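Endonuclease 2 (Arabidopsis thaliana, PDB 3W52) cleaves RNA and single-stranded DNA, and double-stranded DNA less readily, as a metal-dependent endonuclease that leaves 5'-phosphorylated products. Local coordinates at residues H58-P63 / R83-A88; P128-Y133 / N152-W157; N140-H145 / K223-G228. One frame throughout, in Å; residues are numbered along the deposited sequence.

Interaction 1. Residues H58-P63 / R83-A88. With ZN (zinc ion), chain F; ADE (adenine), chain E; NAG (2-acetamido-2-deoxy-beta-D-glucopyranose), chain B; NAG (2-acetamido-2-deoxy-beta-D-glucopyranose), chain C.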
loop_
_atom_site.group_PDB
_atom_site.type_symbol
_atom_site.label_atom_id
_atom_site.label_comp_id
_atom_site.label_asym_id
_atom_site.label_seq_id
_atom_site.Cartn_x
_atom_site.Cartn_y
_atom_site.Cartn_z
ATOM N N HIS A 58 7.528 6.286 -3.400
ATOM C CA HIS A 58 6.163 5.721 -3.315
ATOM C C HIS A 58 5.890 4.601 -4.271
ATOM O O HIS A 58 4.826 3.935 -4.141
ATOM C CB HIS A 58 5.113 6.807 -3.590
ATOM C CG HIS A 58 5.099 7.887 -2.554
ATOM N ND1 HIS A 58 4.014 8.089 -1.718
ATOM C CD2 HIS A 58 6.049 8.760 -2.167
ATOM C CE1 HIS A 58 4.302 9.050 -0.852
ATOM N NE2 HIS A 58 5.533 9.482 -1.105
ATOM N N TYR A 59 6.787 4.345 -5.240
ATOM C CA TYR A 59 6.438 3.310 -6.219
ATOM C C TYR A 59 7.725 2.642 -6.771
ATOM O O TYR A 59 8.806 2.942 -6.284
ATOM C CB TYR A 59 5.675 3.914 -7.378
ATOM C CG TYR A 59 6.415 5.103 -7.981
ATOM C CD1 TYR A 59 7.437 4.899 -8.930
ATOM C CD2 TYR A 59 6.134 6.413 -7.558
ATOM C CE1 TYR A 59 8.160 5.971 -9.462
ATOM C CE2 TYR A 59 6.875 7.484 -8.095
ATOM C CZ TYR A 59 7.872 7.240 -9.040
ATOM O OH TYR A 59 8.567 8.332 -9.571
ATOM N N ILE A 60 7.514 1.693 -7.674
ATOM C CA ILE A 60 8.596 0.992 -8.385
ATOM C C ILE A 60 8.217 1.011 -9.842
ATOM O O ILE A 60 7.090 0.705 -10.170
ATOM C CB ILE A 60 8.682 -0.500 -7.959
ATOM C CG1 ILE A 60 9.197 -0.584 -6.536
ATOM C CG2 ILE A 60 9.652 -1.280 -8.922
ATOM C CD1 ILE A 60 9.063 -1.948 -5.913
ATOM N N ASN A 61 9.150 1.412 -10.709
ATOM C CA ASN A 61 8.920 1.383 -12.153
ATOM C C ASN A 61 9.614 0.142 -12.717
ATOM O O ASN A 61 10.799 -0.120 -12.400
ATOM C CB ASN A 61 9.550 2.604 -12.833
ATOM C CG ASN A 61 8.678 3.845 -12.770
ATOM O OD1 ASN A 61 9.201 4.941 -12.784
ATOM N ND2 ASN A 61 7.382 3.689 -12.733
ATOM N N THR A 62 8.901 -0.650 -13.515
ATOM C CA THR A 62 9.537 -1.853 -14.102
ATOM C C THR A 62 9.432 -1.813 -15.644
ATOM O O THR A 62 8.748 -0.956 -16.255
ATOM C CB THR A 62 8.783 -3.159 -13.707
ATOM O OG1 THR A 62 7.495 -3.135 -14.352
ATOM C CG2 THR A 62 8.495 -3.215 -12.186
ATOM N N PRO A 63 10.161 -2.731 -16.317
ATOM C CA PRO A 63 10.065 -2.787 -17.784
ATOM C C PRO A 63 8.659 -3.348 -18.061
ATOM O O PRO A 63 7.964 -3.793 -17.130
ATOM C CB PRO A 63 11.066 -3.878 -18.160
ATOM C CG PRO A 63 12.125 -3.754 -17.076
ATOM C CD PRO A 63 11.306 -3.507 -15.806
ATOM N N ARG A 83 16.247 3.814 -4.453
ATOM C CA ARG A 83 15.242 4.845 -4.361
ATOM C C ARG A 83 13.915 4.450 -5.007
ATOM O O ARG A 83 13.574 4.865 -6.104
ATOM C CB ARG A 83 15.835 6.138 -4.943
ATOM C CG ARG A 83 17.114 6.434 -4.117
ATOM C CD ARG A 83 17.354 7.896 -4.017
ATOM N NE ARG A 83 16.357 8.590 -3.222
ATOM C CZ ARG A 83 16.379 8.721 -1.909
ATOM N NH1 ARG A 83 17.359 8.181 -1.191
ATOM N NH2 ARG A 83 15.439 9.457 -1.324
ATOM N N CYS A 84 13.209 3.571 -4.293
ATOM C CA CYS A 84 11.884 3.103 -4.748
ATOM C C CYS A 84 11.205 2.638 -3.454
ATOM O O CYS A 84 11.839 2.618 -2.413
ATOM C CB CYS A 84 12.008 1.939 -5.739
ATOM S SG CYS A 84 12.381 0.293 -4.976
ATOM N N VAL A 85 9.918 2.275 -3.543
ATOM C CA VAL A 85 9.208 1.892 -2.304
ATOM C C VAL A 85 9.817 0.702 -1.551
ATOM O O VAL A 85 9.784 0.693 -0.328
ATOM C CB VAL A 85 7.666 1.745 -2.595
ATOM C CG1 VAL A 85 7.326 0.506 -3.466
ATOM C CG2 VAL A 85 6.936 1.768 -1.216
ATOM N N ALA A 86 10.396 -0.278 -2.247
ATOM C CA ALA A 86 11.011 -1.407 -1.502
ATOM C C ALA A 86 12.226 -0.903 -0.742
ATOM O O ALA A 86 12.415 -1.216 0.440
ATOM C CB ALA A 86 11.408 -2.539 -2.427
ATOM N N GLY A 87 13.059 -0.113 -1.403
ATOM C CA GLY A 87 14.205 0.459 -0.675
ATOM C C GLY A 87 13.819 1.378 0.475
ATOM O O GLY A 87 14.539 1.418 1.474
ATOM N N ALA A 88 12.699 2.101 0.353
ATOM C CA ALA A 88 12.244 2.988 1.412
ATOM C C ALA A 88 11.809 2.133 2.599
ATOM O O ALA A 88 12.062 2.483 3.760
ATOM C CB ALA A 88 11.083 3.806 0.937
HETATM ZN ZN ZN F . 1.980 7.347 -1.621
HETATM N N9 ADE E . 2.401 7.220 -8.756
HETATM C C8 ADE E . 2.857 8.494 -9.074
HETATM N N7 ADE E . 3.766 8.502 -10.030
HETATM C C5 ADE E . 3.922 7.156 -10.360
HETATM C C6 ADE E . 4.733 6.521 -11.293
HETATM N N6 ADE E . 5.559 7.181 -12.097
HETATM N N1 ADE E . 4.666 5.170 -11.375
HETATM C C2 ADE E . 3.812 4.508 -10.541
HETATM N N3 ADE E . 2.997 5.004 -9.619
HETATM C C4 ADE E . 3.099 6.351 -9.576
HETATM C C1 NAG B . 16.073 6.989 4.172
HETATM C C2 NAG B . 15.951 7.587 2.761
HETATM C C3 NAG B . 16.794 8.917 2.769
HETATM C C4 NAG B . 16.335 9.844 3.879
HETATM C C5 NAG B . 16.245 9.137 5.235
HETATM C C6 NAG B . 15.482 9.948 6.262
HETATM C C7 NAG B . 15.695 5.747 1.153
HETATM C C8 NAG B . 14.295 5.727 1.567
HETATM N N2 NAG B . 16.490 6.639 1.787
HETATM O O3 NAG B . 16.659 9.558 1.493
HETATM O O4 NAG B . 17.282 10.934 4.054
HETATM O O5 NAG B . 15.545 7.882 5.111
HETATM O O6 NAG B . 14.196 10.399 5.811
HETATM O O7 NAG B . 16.081 4.918 0.252
HETATM C C1 NAG C . 17.048 12.052 3.286
HETATM C C2 NAG C . 17.679 13.281 4.011
HETATM C C3 NAG C . 17.582 14.481 3.089
HETATM C C4 NAG C . 18.219 14.205 1.742
HETATM C C5 NAG C . 17.610 12.917 1.127
HETATM C C6 NAG C . 18.390 12.514 -0.104
HETATM C C7 NAG C . 17.425 13.219 6.432
HETATM C C8 NAG C . 16.605 13.612 7.661
HETATM N N2 NAG C . 16.953 13.597 5.234
HETATM O O3 NAG C . 18.208 15.594 3.709
HETATM O O4 NAG C . 17.922 15.314 0.883
HETATM O O5 NAG C . 17.742 11.818 2.057
HETATM O O6 NAG C . 17.835 11.355 -0.694
HETATM O O7 NAG C . 18.444 12.550 6.568
#
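The Y59 phenol ring lays one face on the bound adenine, whose C6 (ADE C6) sits 3.7 Å above the Y59 ring plane and over its centre. Y59 CB already points away from 83-88, and a chi1 of 52°, with CG between the backbone N and the carbonyl carbon, lays the ring against the base. Replacing Y59 by an alanine would probably strip the base of the flat surface on that face and leave it, from this segment, with little more than the weak bond of N61. That bond runs from N61 ND2 to ADE N1 at 3.4 Å. The H58 imidazole spends ND1 on a zinc ion, 2.2 Å away, beside D45, H120 and D124, and meets the ring of F121 edge-to-face. The R83 guanidinium grips a sugar edge-on, NH1 and NH2 each donating to O3 of the chain B N-acetylglucosamine, while O6 of the chain C sugar lies over one of its faces.

Across the contact V85 N donates to Y59 O at 3.0 Å with an N-H...O angle of 158°, approaching from above the carbonyl plane. I60 fills in beside this bond: its CG1 lies 3.7 Å from C84 SG and 3.8 Å from V85 CG1, the I60 and V85 side chains crossing at about a right angle.

C84, at the N-cap position of helix 85-96, is disulfide-linked to C74, which ties the helix start covalently to that part of the chain. Strand 60-62 makes backbone bonds with H130, S132 and A134, I60 also touches helix 206-221, and V85 and A88 pack on F121 of helix 111-124.

Interaction 2. Residues P128-Y133 / N152-W157; sequences PLHVSY and NLHHIW. With ZN (zinc ion), chain G; ADE (adenine), chain E.
L129 and H154 bring the two backbones within 6.2 Å, CA to CA, where the 3-10 turn 128-130 faces the first turn of helix 153-169, begun by N152, whose OD1 accepts a capping bond from H155 N. The apolar half of the contact is led by one methyl: L129 CD1 lies 3.9 Å from L153 CG and 3.8 Å from W157 CD1. Next to it the P128 and W157 side chains cross at about a right angle, P128 CD coming within 3.9 Å of W157 CE3. The indole NE1 is satisfied by Y235 OH, which helps fix the rotation of the W157 ring.

Next to this apolar cluster two imidazoles converge on one zinc ion. A chi1 of -172°, CG opposite the backbone N, carries the H154 ring out to the metal; H130 NE2 lies in the plane of that ring, at its edge. Each NE2, of H130 and of H154, stands 2.1 Å from the zinc, and the ring planes are inclined by 40°. Both far nitrogens are held by main-chain carbonyls, H130 ND1 by H58 O and H154 ND1 by G138 O, a second shell that sets how each ring is turned. The H130 ring offers a face to ADE N3, and H154 CE1 is 3.3 Å from that same ADE N3. Water 1, a zinc ligand at 2.2 Å, accepts a bond from ADE N9, so the metal and the base share a partner. With D158 also binding the zinc, this is the second metal position of the S1/P1 nuclease active site, within the substrate-binding region.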
loop_
_atom_site.group_PDB
_atom_site.type_symbol
_atom_site.label_atom_id
_atom_site.label_comp_id
_atom_site.label_asym_id
_atom_site.label_seq_id
_atom_site.Cartn_x
_atom_site.Cartn_y
_atom_site.Cartn_z
ATOM N N PRO A 128 -1.251 -2.594 -6.716
ATOM C CA PRO A 128 -0.621 -3.166 -7.924
ATOM C C PRO A 128 0.029 -2.187 -8.859
ATOM O O PRO A 128 1.172 -2.440 -9.349
ATOM C CB PRO A 128 -1.782 -3.890 -8.611
ATOM C CG PRO A 128 -2.563 -4.452 -7.371
ATOM C CD PRO A 128 -2.592 -3.165 -6.491
ATOM N N LEU A 129 -0.650 -1.069 -9.102
ATOM C CA LEU A 129 -0.052 -0.091 -10.031
ATOM C C LEU A 129 1.033 0.756 -9.418
ATOM O O LEU A 129 1.620 1.637 -10.129
ATOM C CB LEU A 129 -1.150 0.757 -10.701
ATOM C CG LEU A 129 -1.945 -0.126 -11.684
ATOM C CD1 LEU A 129 -3.032 0.821 -12.303
ATOM C CD2 LEU A 129 -1.034 -0.747 -12.844
ATOM N N HIS A 130 1.379 0.527 -8.154
ATOM C CA HIS A 130 2.579 1.178 -7.656
ATOM C C HIS A 130 3.835 0.306 -7.920
ATOM O O HIS A 130 4.932 0.682 -7.524
ATOM C CB HIS A 130 2.507 1.480 -6.164
ATOM C CG HIS A 130 1.753 2.750 -5.895
ATOM N ND1 HIS A 130 2.264 3.787 -5.141
ATOM C CD2 HIS A 130 0.554 3.165 -6.348
ATOM C CE1 HIS A 130 1.408 4.791 -5.141
ATOM N NE2 HIS A 130 0.361 4.439 -5.874
ATOM N N VAL A 131 3.653 -0.850 -8.563
ATOM C CA VAL A 131 4.810 -1.709 -8.937
ATOM C C VAL A 131 4.433 -2.091 -10.375
ATOM O O VAL A 131 3.875 -3.172 -10.658
ATOM C CB VAL A 131 4.912 -2.973 -8.070
ATOM C CG1 VAL A 131 6.268 -3.756 -8.466
ATOM C CG2 VAL A 131 5.037 -2.531 -6.576
ATOM N N SER A 132 4.660 -1.162 -11.290
ATOM C CA SER A 132 4.218 -1.425 -12.631
ATOM C C SER A 132 5.070 -0.691 -13.628
ATOM O O SER A 132 6.181 -0.266 -13.276
ATOM C CB SER A 132 2.727 -1.119 -12.803
ATOM O OG SER A 132 2.484 0.236 -12.556
ATOM N N TYR A 133 4.546 -0.549 -14.847
ATOM C CA TYR A 133 5.361 -0.050 -15.951
ATOM C C TYR A 133 5.832 1.384 -15.984
ATOM O O TYR A 133 5.071 2.325 -15.875
ATOM C CB TYR A 133 4.677 -0.331 -17.304
ATOM C CG TYR A 133 4.235 -1.764 -17.554
ATOM C CD1 TYR A 133 4.687 -2.832 -16.760
ATOM C CD2 TYR A 133 3.417 -2.044 -18.627
ATOM C CE1 TYR A 133 4.326 -4.142 -17.045
ATOM C CE2 TYR A 133 3.058 -3.351 -18.933
ATOM C CZ TYR A 133 3.511 -4.382 -18.139
ATOM O OH TYR A 133 3.094 -5.645 -18.455
ATOM N N ASN A 152 -7.883 8.152 -14.956
ATOM C CA ASN A 152 -6.762 7.356 -15.483
ATOM C C ASN A 152 -6.764 6.032 -14.703
ATOM O O ASN A 152 -7.331 5.908 -13.592
ATOM C CB ASN A 152 -5.408 8.090 -15.433
ATOM C CG ASN A 152 -4.976 8.435 -14.075
ATOM O OD1 ASN A 152 -4.599 7.574 -13.317
ATOM N ND2 ASN A 152 -5.006 9.738 -13.738
ATOM N N LEU A 153 -6.109 5.020 -15.261
ATOM C CA LEU A 153 -6.178 3.715 -14.619
ATOM C C LEU A 153 -5.500 3.710 -13.244
ATOM O O LEU A 153 -5.945 2.972 -12.319
ATOM C CB LEU A 153 -5.553 2.662 -15.570
ATOM C CG LEU A 153 -5.694 1.230 -15.086
ATOM C CD1 LEU A 153 -7.157 0.758 -15.101
ATOM C CD2 LEU A 153 -4.807 0.315 -16.000
ATOM N N HIS A 154 -4.438 4.479 -13.083
ATOM C CA HIS A 154 -3.755 4.519 -11.790
ATOM C C HIS A 154 -4.728 5.012 -10.706
ATOM O O HIS A 154 -4.821 4.406 -9.633
ATOM C CB HIS A 154 -2.531 5.415 -11.793
ATOM C CG HIS A 154 -1.724 5.315 -10.529
ATOM N ND1 HIS A 154 -0.635 4.461 -10.378
ATOM C CD2 HIS A 154 -1.913 5.899 -9.324
ATOM C CE1 HIS A 154 -0.190 4.550 -9.132
ATOM N NE2 HIS A 154 -0.960 5.403 -8.472
ATOM N N HIS A 155 -5.433 6.083 -10.999
ATOM C CA HIS A 155 -6.386 6.666 -10.042
ATOM C C HIS A 155 -7.549 5.729 -9.743
ATOM O O HIS A 155 -8.087 5.709 -8.639
ATOM C CB HIS A 155 -6.882 8.000 -10.622
ATOM C CG HIS A 155 -7.694 8.805 -9.650
ATOM N ND1 HIS A 155 -9.060 8.660 -9.517
ATOM C CD2 HIS A 155 -7.325 9.742 -8.745
ATOM C CE1 HIS A 155 -9.502 9.476 -8.564
ATOM N NE2 HIS A 155 -8.470 10.146 -8.080
ATOM N N ILE A 156 -7.922 4.909 -10.723
ATOM C CA ILE A 156 -8.987 3.939 -10.528
ATOM C C ILE A 156 -8.565 2.983 -9.424
ATOM O O ILE A 156 -9.379 2.636 -8.563
ATOM C CB ILE A 156 -9.319 3.198 -11.869
ATOM C CG1 ILE A 156 -10.151 4.179 -12.715
ATOM C CG2 ILE A 156 -10.113 1.840 -11.635
ATOM C CD1 ILE A 156 -10.393 3.682 -14.140
ATOM N N TRP A 157 -7.317 2.527 -9.473
ATOM C CA TRP A 157 -6.817 1.627 -8.415
ATOM C C TRP A 157 -6.491 2.330 -7.101
ATOM O O TRP A 157 -6.696 1.769 -6.035
ATOM C CB TRP A 157 -5.568 0.844 -8.922
ATOM C CG TRP A 157 -6.031 -0.275 -9.820
ATOM C CD1 TRP A 157 -6.482 -0.173 -11.105
ATOM C CD2 TRP A 157 -6.208 -1.649 -9.429
ATOM N NE1 TRP A 157 -6.963 -1.425 -11.546
ATOM C CE2 TRP A 157 -6.792 -2.330 -10.530
ATOM C CE3 TRP A 157 -5.939 -2.368 -8.234
ATOM C CZ2 TRP A 157 -7.115 -3.685 -10.476
ATOM C CZ3 TRP A 157 -6.262 -3.687 -8.170
ATOM C CH2 TRP A 157 -6.852 -4.355 -9.285
HETATM ZN ZN ZN G . -0.929 6.047 -6.424
HETATM N N9 ADE E . 2.401 7.220 -8.756
HETATM C C8 ADE E . 2.857 8.494 -9.074
HETATM N N7 ADE E . 3.766 8.502 -10.030
HETATM C C5 ADE E . 3.922 7.156 -10.360
HETATM C C6 ADE E . 4.733 6.521 -11.293
HETATM N N6 ADE E . 5.559 7.181 -12.097
HETATM N N1 ADE E . 4.666 5.170 -11.375
HETATM C C2 ADE E . 3.812 4.508 -10.541
HETATM N N3 ADE E . 2.997 5.004 -9.619
HETATM C C4 ADE E . 3.099 6.351 -9.576
HETATM O O HOH W 1 0.066 7.886 -7.041
#

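Interaction 3. Residues N140-H145 / K223-G228; sequences NTIEVH and KGVTEG. With ADE (adenine), chain E.
E227 reaches the backbone of E143 through two torsions: its CG stands trans to the main-chain N (chi1 176°), and a bend at chi2 of 96° swings the carboxylate against the other segment. The target, E143, begins strand 143-146, the middle strand of a small three-stranded mixed sheet, and the loop 223-228 leads into the edge strand 230-231 of that sheet. E143 N donates to E227 OE1 at 2.9 Å with an N-H...O angle of 163°, meeting the oxygen from above the carboxylate plane. The carbonyl of the same residue is taken too: G228 N donates to E143 O at 2.8 Å, in the carbonyl plane. A glutamate side chain and a main-chain N-H thus hold the two polar atoms of E143's backbone just ahead of the place where H145 takes up backbone bonds with D229 and L231. At G228's positive phi a CB would collide with the carbonyl O of E227, so glycine suits the position.

The two acidic side chains lie side by side, yet their carboxylates are turned almost perpendicular and E143 OE1 remains 6.3 Å from E227 OE2, which probably keeps any repulsion modest. The apolar part of the contact is V144 CG1, 3.9 Å from V225 CG1, the two side chains crossing at about a right angle, and I142 CG2 comes against that same V225 methyl. At the surface, water 2 donates to E143 O at 3.1 Å and to E227 OE2 at 3.2 Å, bridging the peptide carbonyl and the carboxylate.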
loop_
_atom_site.group_PDB
_atom_site.type_symbol
_atom_site.label_atom_id
_atom_site.label_comp_id
_atom_site.label_asym_id
_atom_site.label_seq_id
_atom_site.Cartn_x
_atom_site.Cartn_y
_atom_site.Cartn_z
ATOM N N ASN A 140 -0.734 5.864 -15.016
ATOM C CA ASN A 140 -1.191 7.248 -14.949
ATOM C C ASN A 140 -1.495 7.860 -16.320
ATOM O O ASN A 140 -2.329 8.783 -16.412
ATOM C CB ASN A 140 -0.163 8.116 -14.216
ATOM C CG ASN A 140 -0.356 8.088 -12.705
ATOM O OD1 ASN A 140 -1.326 8.704 -12.178
ATOM N ND2 ASN A 140 0.537 7.367 -11.991
ATOM N N THR A 141 -0.859 7.329 -17.369
ATOM C CA THR A 141 -1.082 7.833 -18.724
ATOM C C THR A 141 -2.139 7.071 -19.500
ATOM O O THR A 141 -2.387 7.391 -20.649
ATOM C CB THR A 141 0.233 7.867 -19.570
ATOM O OG1 THR A 141 0.711 6.539 -19.765
ATOM C CG2 THR A 141 1.285 8.616 -18.855
ATOM N N ILE A 142 -2.786 6.065 -18.876
ATOM C CA ILE A 142 -3.848 5.299 -19.527
ATOM C C ILE A 142 -5.169 5.969 -19.159
ATOM O O ILE A 142 -5.649 5.819 -18.042
ATOM C CB ILE A 142 -3.847 3.863 -19.026
ATOM C CG1 ILE A 142 -2.491 3.232 -19.339
ATOM C CG2 ILE A 142 -4.947 3.091 -19.656
ATOM C CD1 ILE A 142 -2.404 1.739 -18.930
ATOM N N GLU A 143 -5.735 6.710 -20.104
ATOM C CA GLU A 143 -6.952 7.471 -19.866
ATOM C C GLU A 143 -8.163 6.702 -20.301
ATOM O O GLU A 143 -8.292 6.315 -21.476
ATOM C CB GLU A 143 -6.876 8.809 -20.634
ATOM C CG GLU A 143 -5.785 9.757 -20.128
ATOM C CD GLU A 143 -6.126 10.395 -18.769
ATOM O OE1 GLU A 143 -7.273 10.262 -18.263
ATOM O OE2 GLU A 143 -5.247 11.067 -18.202
ATOM N N VAL A 144 -9.091 6.490 -19.371
ATOM C CA VAL A 144 -10.311 5.753 -19.632
ATOM C C VAL A 144 -11.467 6.498 -18.955
ATOM O O VAL A 144 -11.327 7.670 -18.605
ATOM C CB VAL A 144 -10.186 4.334 -19.033
ATOM C CG1 VAL A 144 -9.089 3.567 -19.753
ATOM C CG2 VAL A 144 -9.789 4.426 -17.523
ATOM N N HIS A 145 -12.591 5.819 -18.785
ATOM C CA HIS A 145 -13.712 6.405 -18.051
ATOM C C HIS A 145 -14.016 5.395 -16.942
ATOM O O HIS A 145 -13.962 4.173 -17.191
ATOM C CB HIS A 145 -14.939 6.499 -18.931
ATOM C CG HIS A 145 -14.847 7.602 -19.930
ATOM N ND1 HIS A 145 -15.438 8.833 -19.729
ATOM C CD2 HIS A 145 -14.135 7.702 -21.074
ATOM C CE1 HIS A 145 -15.086 9.647 -20.712
ATOM N NE2 HIS A 145 -14.293 8.981 -21.538
ATOM N N LYS A 223 -4.888 -5.737 -17.403
ATOM C CA LYS A 223 -5.576 -6.749 -18.193
ATOM C C LYS A 223 -6.882 -6.311 -18.760
ATOM O O LYS A 223 -7.780 -5.968 -18.012
ATOM C CB LYS A 223 -5.840 -7.984 -17.355
ATOM C CG LYS A 223 -6.495 -9.191 -18.101
ATOM C CD LYS A 223 -5.499 -9.826 -19.015
ATOM C CE LYS A 223 -5.900 -11.233 -19.395
ATOM N NZ LYS A 223 -4.612 -11.916 -19.825
ATOM N N GLY A 224 -6.976 -6.359 -20.084
ATOM C CA GLY A 224 -8.244 -6.049 -20.713
ATOM C C GLY A 224 -8.521 -4.570 -20.852
ATOM O O GLY A 224 -9.587 -4.220 -21.360
ATOM N N VAL A 225 -7.588 -3.711 -20.446
ATOM C CA VAL A 225 -7.823 -2.261 -20.516
ATOM C C VAL A 225 -7.094 -1.567 -21.658
ATOM O O VAL A 225 -5.889 -1.727 -21.820
ATOM C CB VAL A 225 -7.383 -1.554 -19.192
ATOM C CG1 VAL A 225 -7.709 -0.039 -19.231
ATOM C CG2 VAL A 225 -8.138 -2.197 -18.007
ATOM N N THR A 226 -7.842 -0.810 -22.451
ATOM C CA THR A 226 -7.230 -0.019 -23.527
ATOM C C THR A 226 -7.662 1.425 -23.380
ATOM O O THR A 226 -8.785 1.691 -22.962
ATOM C CB THR A 226 -7.738 -0.463 -24.921
ATOM O OG1 THR A 226 -7.523 -1.877 -25.102
ATOM C CG2 THR A 226 -6.983 0.257 -26.006
ATOM N N GLU A 227 -6.753 2.343 -23.706
ATOM C CA GLU A 227 -7.051 3.785 -23.721
ATOM C C GLU A 227 -8.442 4.020 -24.317
ATOM O O GLU A 227 -8.775 3.502 -25.385
ATOM C CB GLU A 227 -6.008 4.522 -24.589
ATOM C CG GLU A 227 -6.269 6.005 -24.760
ATOM C CD GLU A 227 -5.502 6.903 -23.780
ATOM O OE1 GLU A 227 -4.861 6.382 -22.832
ATOM O OE2 GLU A 227 -5.537 8.160 -23.976
ATOM N N GLY A 228 -9.265 4.803 -23.633
ATOM C CA GLY A 228 -10.618 5.095 -24.090
ATOM C C GLY A 228 -11.743 4.158 -23.679
ATOM O O GLY A 228 -12.919 4.483 -23.904
HETATM N N9 ADE E . 2.401 7.220 -8.756
HETATM C C8 ADE E . 2.857 8.494 -9.074
HETATM N N7 ADE E . 3.766 8.502 -10.030
HETATM C C5 ADE E . 3.922 7.156 -10.360
HETATM C C6 ADE E . 4.733 6.521 -11.293
HETATM N N6 ADE E . 5.559 7.181 -12.097
HETATM N N1 ADE E . 4.666 5.170 -11.375
HETATM C C2 ADE E . 3.812 4.508 -10.541
HETATM N N3 ADE E . 2.997 5.004 -9.619
HETATM C C4 ADE E . 3.099 6.351 -9.576
HETATM O O HOH W 2 -8.709 8.444 -23.744
#

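In the fold
Interaction 1 closes before interaction 2 opens, whereas interactions 2 and 3 alternate along the chain. The centres of interactions 1 and 2 lie about 13 Å apart, those of 2 and 3 about 10 Å, and those of 1 and 3 about 22 Å, with no touch between the last two. Interaction 2 is therefore the middle member: T62 N bonds to S132 O, linking it to interaction 1, and L153 N to I142 O, linking it to interaction 3. All three approach the adenine. Interactions 1 and 2, both buried, each supply zinc ligands and line the adenine site; interaction 3 lies at the surface, where 143-146 and 230-231 belong to one small sheet with 149-152.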